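Local coordinates for protein ricin B-related lectin (PDB 5MUA) that binds galactose through its beta-trefoil lectin domain and carries a calcium-dependent papain-like protease domain that takes the inhibitor E-64, at residues B[9-23]-B[35-49]. Residues are numbered along the deposited sequence; the frame is centred on the assembly and turned at random. Where two conformers were deposited one is given.
Sequences YYIASAYVANTRLAL and VIISSDAVDPLNNLW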
loop_
_atom_site.group_PDB
_atom_site.type_symbol
_atom_site.label_atom_id
_atom_site.label_comp_id
_atom_site.label_asym_id
_atom_site.label_seq_id
_atom_site.Cartn_x
_atom_site.Cartn_y
_atom_site.Cartn_z
ATOM N N TYR B 9 20.751 3.587 -15.481
ATOM C CA TYR B 9 20.990 3.535 -16.902
ATOM C C TYR B 9 21.135 2.142 -17.447
ATOM O O TYR B 9 21.551 1.218 -16.732
ATOM C CB TYR B 9 22.296 4.224 -17.199
ATOM C CG TYR B 9 22.386 5.635 -16.827
ATOM C CD1 TYR B 9 22.836 6.032 -15.568
ATOM C CD2 TYR B 9 22.110 6.611 -17.768
ATOM C CE1 TYR B 9 22.939 7.347 -15.264
ATOM C CE2 TYR B 9 22.256 7.961 -17.499
ATOM C CZ TYR B 9 22.694 8.348 -16.224
ATOM O OH TYR B 9 22.828 9.688 -15.947
ATOM N N TYR B 10 20.803 1.960 -18.722
ATOM C CA TYR B 10 21.399 0.864 -19.510
ATOM C C TYR B 10 22.719 1.395 -20.022
ATOM O O TYR B 10 22.839 2.617 -20.344
ATOM C CB TYR B 10 20.556 0.535 -20.750
ATOM C CG TYR B 10 19.178 -0.053 -20.525
ATOM C CD1 TYR B 10 18.978 -1.155 -19.714
ATOM C CD2 TYR B 10 18.087 0.433 -21.289
ATOM C CE1 TYR B 10 17.697 -1.705 -19.561
ATOM C CE2 TYR B 10 16.803 -0.127 -21.175
ATOM C CZ TYR B 10 16.611 -1.172 -20.298
ATOM O OH TYR B 10 15.345 -1.768 -20.167
ATOM N N ILE B 11 23.717 0.542 -20.031
ATOM C CA ILE B 11 25.037 0.907 -20.589
ATOM C C ILE B 11 25.189 -0.012 -21.802
ATOM O O ILE B 11 25.390 -1.216 -21.662
ATOM C CB ILE B 11 26.161 0.657 -19.571
ATOM C CG1 ILE B 11 25.905 1.392 -18.230
ATOM C CG2 ILE B 11 27.520 1.071 -20.164
ATOM C CD1 ILE B 11 26.933 1.097 -17.147
ATOM N N ALA B 12 25.070 0.545 -23.008
ATOM C CA ALA B 12 25.112 -0.268 -24.221
ATOM C C ALA B 12 26.420 -0.030 -24.956
ATOM O O ALA B 12 26.924 1.091 -24.960
ATOM C CB ALA B 12 23.969 0.109 -25.179
ATOM N N SER B 13 26.867 -1.063 -25.613
ATOM C CA SER B 13 28.098 -0.935 -26.492
ATOM C C SER B 13 27.790 -0.089 -27.703
ATOM O O SER B 13 26.803 -0.315 -28.349
ATOM C CB SER B 13 28.551 -2.296 -26.979
ATOM O OG SER B 13 29.695 -2.176 -27.824
ATOM N N ALA B 14 28.651 0.887 -28.048
ATOM C CA ALA B 14 28.490 1.564 -29.340
ATOM C C ALA B 14 29.261 0.815 -30.410
ATOM O O ALA B 14 29.212 1.249 -31.547
ATOM C CB ALA B 14 28.936 3.012 -29.268
ATOM N N TYR B 15 29.989 -0.243 -30.045
ATOM C CA TYR B 15 30.811 -1.009 -30.975
ATOM C C TYR B 15 30.032 -2.033 -31.748
ATOM O O TYR B 15 30.263 -2.234 -32.916
ATOM C CB TYR B 15 31.916 -1.672 -30.203
ATOM C CG TYR B 15 32.857 -2.554 -30.983
ATOM C CD1 TYR B 15 33.762 -2.013 -31.885
ATOM C CD2 TYR B 15 32.905 -3.915 -30.754
ATOM C CE1 TYR B 15 34.660 -2.819 -32.540
ATOM C CE2 TYR B 15 33.811 -4.742 -31.423
ATOM C CZ TYR B 15 34.707 -4.152 -32.306
ATOM O OH TYR B 15 35.592 -4.930 -32.998
ATOM N N VAL B 16 29.084 -2.704 -31.096
ATOM C CA VAL B 16 28.180 -3.647 -31.773
ATOM C C VAL B 16 26.749 -3.379 -31.333
ATOM O O VAL B 16 26.530 -2.956 -30.218
ATOM C CB VAL B 16 28.540 -5.108 -31.513
ATOM C CG1 VAL B 16 29.883 -5.421 -32.168
ATOM C CG2 VAL B 16 28.564 -5.418 -30.031
ATOM N N ALA B 17 25.797 -3.669 -32.200
ATOM C CA ALA B 17 24.414 -3.369 -31.920
ATOM C C ALA B 17 23.761 -4.348 -30.937
ATOM O O ALA B 17 24.205 -5.488 -30.723
ATOM C CB ALA B 17 23.599 -3.371 -33.221
ATOM N N ASN B 18 22.657 -3.875 -30.374
ATOM C CA ASN B 18 21.808 -4.715 -29.556
ATOM C C ASN B 18 22.465 -5.343 -28.326
ATOM O O ASN B 18 22.036 -6.378 -27.853
ATOM C CB ASN B 18 21.197 -5.791 -30.418
ATOM C CG ASN B 18 20.367 -5.225 -31.518
ATOM O OD1 ASN B 18 20.689 -5.356 -32.698
ATOM N ND2 ASN B 18 19.304 -4.533 -31.137
ATOM N N THR B 19 23.486 -4.669 -27.806
ATOM C CA THR B 19 24.334 -5.261 -26.791
ATOM C C THR B 19 24.523 -4.267 -25.651
ATOM O O THR B 19 24.921 -3.125 -25.871
ATOM C CB THR B 19 25.726 -5.602 -27.429
ATOM O OG1 THR B 19 25.499 -6.505 -28.517
ATOM C CG2 THR B 19 26.634 -6.291 -26.490
ATOM N N ARG B 20 24.197 -4.711 -24.455
ATOM C CA ARG B 20 24.430 -3.895 -23.258
ATOM C C ARG B 20 24.978 -4.714 -22.090
ATOM O O ARG B 20 25.033 -5.950 -22.135
ATOM C CB ARG B 20 23.180 -3.106 -22.920
ATOM C CG ARG B 20 22.027 -4.001 -22.566
ATOM C CD ARG B 20 20.758 -3.189 -22.644
ATOM N NE ARG B 20 19.586 -4.003 -22.555
ATOM C CZ ARG B 20 18.359 -3.569 -22.796
ATOM N NH1 ARG B 20 18.138 -2.351 -23.195
ATOM N NH2 ARG B 20 17.352 -4.393 -22.659
ATOM N N LEU B 21 25.421 -4.000 -21.053
ATOM C CA LEU B 21 26.087 -4.611 -19.968
ATOM C C LEU B 21 25.096 -5.164 -18.966
ATOM O O LEU B 21 24.071 -4.556 -18.680
ATOM C CB LEU B 21 26.974 -3.614 -19.316
ATOM C CG LEU B 21 28.166 -3.168 -20.186
ATOM C CD1 LEU B 21 29.030 -2.304 -19.281
ATOM C CD2 LEU B 21 28.992 -4.353 -20.719
ATOM N N ALA B 22 25.435 -6.301 -18.416
ATOM C CA ALA B 22 24.648 -6.897 -17.323
ATOM C C ALA B 22 25.630 -7.615 -16.377
ATOM O O ALA B 22 26.814 -7.766 -16.674
ATOM C CB ALA B 22 23.600 -7.860 -17.891
ATOM N N LEU B 23 25.149 -8.023 -15.207
ATOM C CA LEU B 23 25.936 -8.824 -14.292
ATOM C C LEU B 23 25.471 -10.269 -14.306
ATOM O O LEU B 23 24.292 -10.551 -14.215
ATOM C CB LEU B 23 25.894 -8.235 -12.908
ATOM C CG LEU B 23 26.895 -8.858 -11.974
ATOM C CD1 LEU B 23 28.319 -8.347 -12.259
ATOM C CD2 LEU B 23 26.522 -8.422 -10.541
ATOM N N VAL B 35 30.913 -8.987 -15.154
ATOM C CA VAL B 35 30.118 -8.103 -15.967
ATOM C C VAL B 35 30.150 -8.734 -17.347
ATOM O O VAL B 35 31.246 -9.074 -17.862
ATOM C CB VAL B 35 30.658 -6.638 -15.996
ATOM C CG1 VAL B 35 29.918 -5.790 -17.008
ATOM C CG2 VAL B 35 30.524 -5.994 -14.635
ATOM N N ILE B 36 28.999 -8.855 -17.998
ATOM C CA ILE B 36 28.845 -9.607 -19.250
ATOM C C ILE B 36 28.030 -8.771 -20.238
ATOM O O ILE B 36 27.397 -7.739 -19.889
ATOM C CB ILE B 36 28.189 -11.001 -19.072
ATOM C CG1 ILE B 36 26.731 -10.878 -18.456
ATOM C CG2 ILE B 36 29.028 -11.892 -18.142
ATOM C CD1 ILE B 36 25.884 -12.171 -18.416
ATOM N N ILE B 37 28.111 -9.164 -21.500
ATOM C CA ILE B 37 27.252 -8.613 -22.526
ATOM C C ILE B 37 25.887 -9.303 -22.444
ATOM O O ILE B 37 25.807 -10.464 -22.077
ATOM C CB ILE B 37 27.834 -8.793 -23.963
ATOM C CG1 ILE B 37 27.978 -10.293 -24.356
ATOM C CG2 ILE B 37 29.119 -7.999 -24.071
ATOM C CD1 ILE B 37 28.561 -10.582 -25.773
ATOM N N SER B 38 24.871 -8.575 -22.884
ATOM C CA SER B 38 23.471 -8.944 -22.763
ATOM C C SER B 38 22.760 -8.423 -23.979
ATOM O O SER B 38 22.942 -7.261 -24.388
ATOM C CB SER B 38 22.923 -8.180 -21.525
ATOM O OG SER B 38 21.623 -8.496 -21.312
ATOM N N SER B 39 21.892 -9.242 -24.547
ATOM C CA SER B 39 21.040 -8.844 -25.673
ATOM C C SER B 39 19.959 -7.851 -25.211
ATOM O O SER B 39 19.274 -8.094 -24.224
ATOM C CB SER B 39 20.331 -10.070 -26.278
ATOM O OG SER B 39 19.408 -9.651 -27.296
ATOM N N ASP B 40 19.786 -6.767 -25.950
ATOM C CA ASP B 40 18.661 -5.884 -25.714
ATOM C C ASP B 40 17.323 -6.464 -26.205
ATOM O O ASP B 40 16.300 -5.804 -26.020
ATOM C CB ASP B 40 18.928 -4.408 -26.114
ATOM C CG ASP B 40 18.933 -4.176 -27.606
ATOM O OD1 ASP B 40 18.613 -5.095 -28.334
ATOM O OD2 ASP B 40 19.289 -3.056 -28.030
ATOM N N ALA B 41 17.286 -7.685 -26.732
ATOM C CA ALA B 41 15.974 -8.319 -26.994
ATOM C C ALA B 41 15.341 -8.768 -25.695
ATOM O O ALA B 41 14.178 -9.042 -25.707
ATOM C CB ALA B 41 16.021 -9.506 -27.939
ATOM N N VAL B 42 16.071 -8.804 -24.575
ATOM C CA VAL B 42 15.442 -9.203 -23.298
ATOM C C VAL B 42 15.803 -8.138 -22.271
ATOM O O VAL B 42 16.662 -7.285 -22.541
ATOM C CB VAL B 42 15.864 -10.615 -22.824
ATOM C CG1 VAL B 42 15.257 -11.695 -23.756
ATOM C CG2 VAL B 42 17.408 -10.764 -22.702
ATOM N N ASP B 43 15.095 -8.133 -21.141
ATOM C CA ASP B 43 15.223 -7.001 -20.202
ATOM C C ASP B 43 15.445 -7.450 -18.776
ATOM O O ASP B 43 14.704 -6.985 -17.874
ATOM C CB ASP B 43 14.019 -6.039 -20.327
ATOM C CG ASP B 43 14.287 -4.681 -19.755
ATOM O OD1 ASP B 43 15.499 -4.271 -19.677
ATOM O OD2 ASP B 43 13.287 -3.999 -19.402
ATOM N N PRO B 44 16.407 -8.349 -18.544
ATOM C CA PRO B 44 16.592 -8.894 -17.168
ATOM C C PRO B 44 17.060 -7.756 -16.245
ATOM O O PRO B 44 17.797 -6.874 -16.655
ATOM C CB PRO B 44 17.678 -9.963 -17.336
ATOM C CG PRO B 44 18.408 -9.477 -18.494
ATOM C CD PRO B 44 17.462 -8.853 -19.442
ATOM N N LEU B 45 16.586 -7.772 -15.009
ATOM C CA LEU B 45 16.773 -6.633 -14.137
ATOM C C LEU B 45 18.282 -6.328 -13.867
ATOM O O LEU B 45 18.609 -5.227 -13.504
ATOM C CB LEU B 45 16.043 -6.865 -12.803
ATOM C CG LEU B 45 14.537 -7.064 -12.842
ATOM C CD1 LEU B 45 13.963 -7.313 -11.445
ATOM C CD2 LEU B 45 13.981 -5.759 -13.363
ATOM N N ASN B 46 19.142 -7.350 -13.998
ATOM C CA ASN B 46 20.574 -7.204 -13.843
ATOM C C ASN B 46 21.272 -6.463 -14.990
ATOM O O ASN B 46 22.517 -6.373 -14.989
ATOM C CB ASN B 46 21.239 -8.549 -13.494
ATOM C CG ASN B 46 21.026 -9.582 -14.559
ATOM O OD1 ASN B 46 20.685 -9.296 -15.697
ATOM N ND2 ASN B 46 21.185 -10.825 -14.169
ATOM N N ASN B 47 20.500 -5.922 -15.922
ATOM C CA ASN B 47 21.026 -4.946 -16.892
ATOM C C ASN B 47 20.955 -3.503 -16.426
ATOM O O ASN B 47 21.270 -2.577 -17.187
ATOM C CB ASN B 47 20.421 -5.143 -18.273
ATOM C CG ASN B 47 18.957 -4.720 -18.333
ATOM O OD1 ASN B 47 18.449 -4.074 -17.364
ATOM N ND2 ASN B 47 18.269 -5.076 -19.457
ATOM N N LEU B 48 20.487 -3.279 -15.203
ATOM C CA LEU B 48 20.274 -1.926 -14.727
ATOM C C LEU B 48 21.428 -1.478 -13.883
ATOM O O LEU B 48 21.781 -2.149 -12.931
ATOM C CB LEU B 48 18.994 -1.847 -13.913
ATOM C CG LEU B 48 17.742 -2.234 -14.722
ATOM C CD1 LEU B 48 16.554 -2.501 -13.778
ATOM C CD2 LEU B 48 17.387 -1.141 -15.754
ATOM N N TRP B 49 21.947 -0.284 -14.180
ATOM C CA TRP B 49 23.108 0.234 -13.460
ATOM C C TRP B 49 22.826 1.555 -12.775
ATOM O O TRP B 49 22.405 2.553 -13.415
ATOM C CB TRP B 49 24.301 0.392 -14.405
ATOM C CG TRP B 49 24.685 -0.927 -14.997
ATOM C CD1 TRP B 49 24.246 -1.432 -16.195
ATOM C CD2 TRP B 49 25.492 -1.990 -14.408
ATOM N NE1 TRP B 49 24.763 -2.660 -16.396
ATOM C CE2 TRP B 49 25.534 -3.036 -15.339
ATOM C CE3 TRP B 49 26.225 -2.117 -13.225
ATOM C CZ2 TRP B 49 26.258 -4.235 -15.116
ATOM C CZ3 TRP B 49 26.963 -3.301 -12.987
ATOM C CH2 TRP B 49 26.967 -4.349 -13.942
HETATM O O HOH W 1 22.753 -2.179 -19.413
HETATM O O HOH W 2 19.596 -6.855 -21.615
#
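The guanidinium of Arg-20 lies between Asp-40 and Tyr-10. Asp-40 CB sits over the centre of one face, 3.5 Å from Arg-20 CZ. On the opposite face is Tyr-10 CE1, offset toward the rim, while Arg-20 NH1 lies over the centre of the Tyr-10 ring. Asn-47 O lies in plane at the edge of that ring. At the guanidinium edge, Arg-20 NH2 gives a hydrogen bond to Val-42 O (3.0 Å), and NE donates to a water that also meets Ser-38 OG, Ser-39 O and Asn-47 ND2. The Arg-20 chain runs extended from CG to NE (chi2 -164°, chi3 170°), which brings the guanidinium under Asp-40 CB.

Ile-11 CD1 makes a CH-pi contact over the five-membered ring of Trp-49, 3.7 Å from Trp-49 CG. At the indole edge, Trp-49 NE1 donates to Leu-21 O (3.0 Å), coming from above that carbonyl's plane. A second water links Ile-11 N, Leu-21 O and Asn-47 O.

Asp-43 OD1 has two donors. Tyr-10 OH reaches it at 2.6 Å on the syn side, tilted from the carboxylate plane; Asn-47 ND2 uses the anti lone pair in a nearly straight bond. The salt bridge from Asp-43 OD1 to Arg-20 NH2 is long (3.5 Å), and no N-H points at the oxygen. Further out, Asn-18 ND2 holds Asp-40 OD1 on its syn lone pair (2.9 Å).

Strands 19-23 and 35-39 form an antiparallel hairpin of the ricin-type beta-trefoil. Strand 7-13 pairs antiparallel with strand 49-53, Tyr-9 opposite Trp-49. Strand 144-152 flanks Tyr-10 and Ile-11, Arg-256 also bonds Tyr-10 OH, and strand 59-64 packs on Trp-49 and Leu-23.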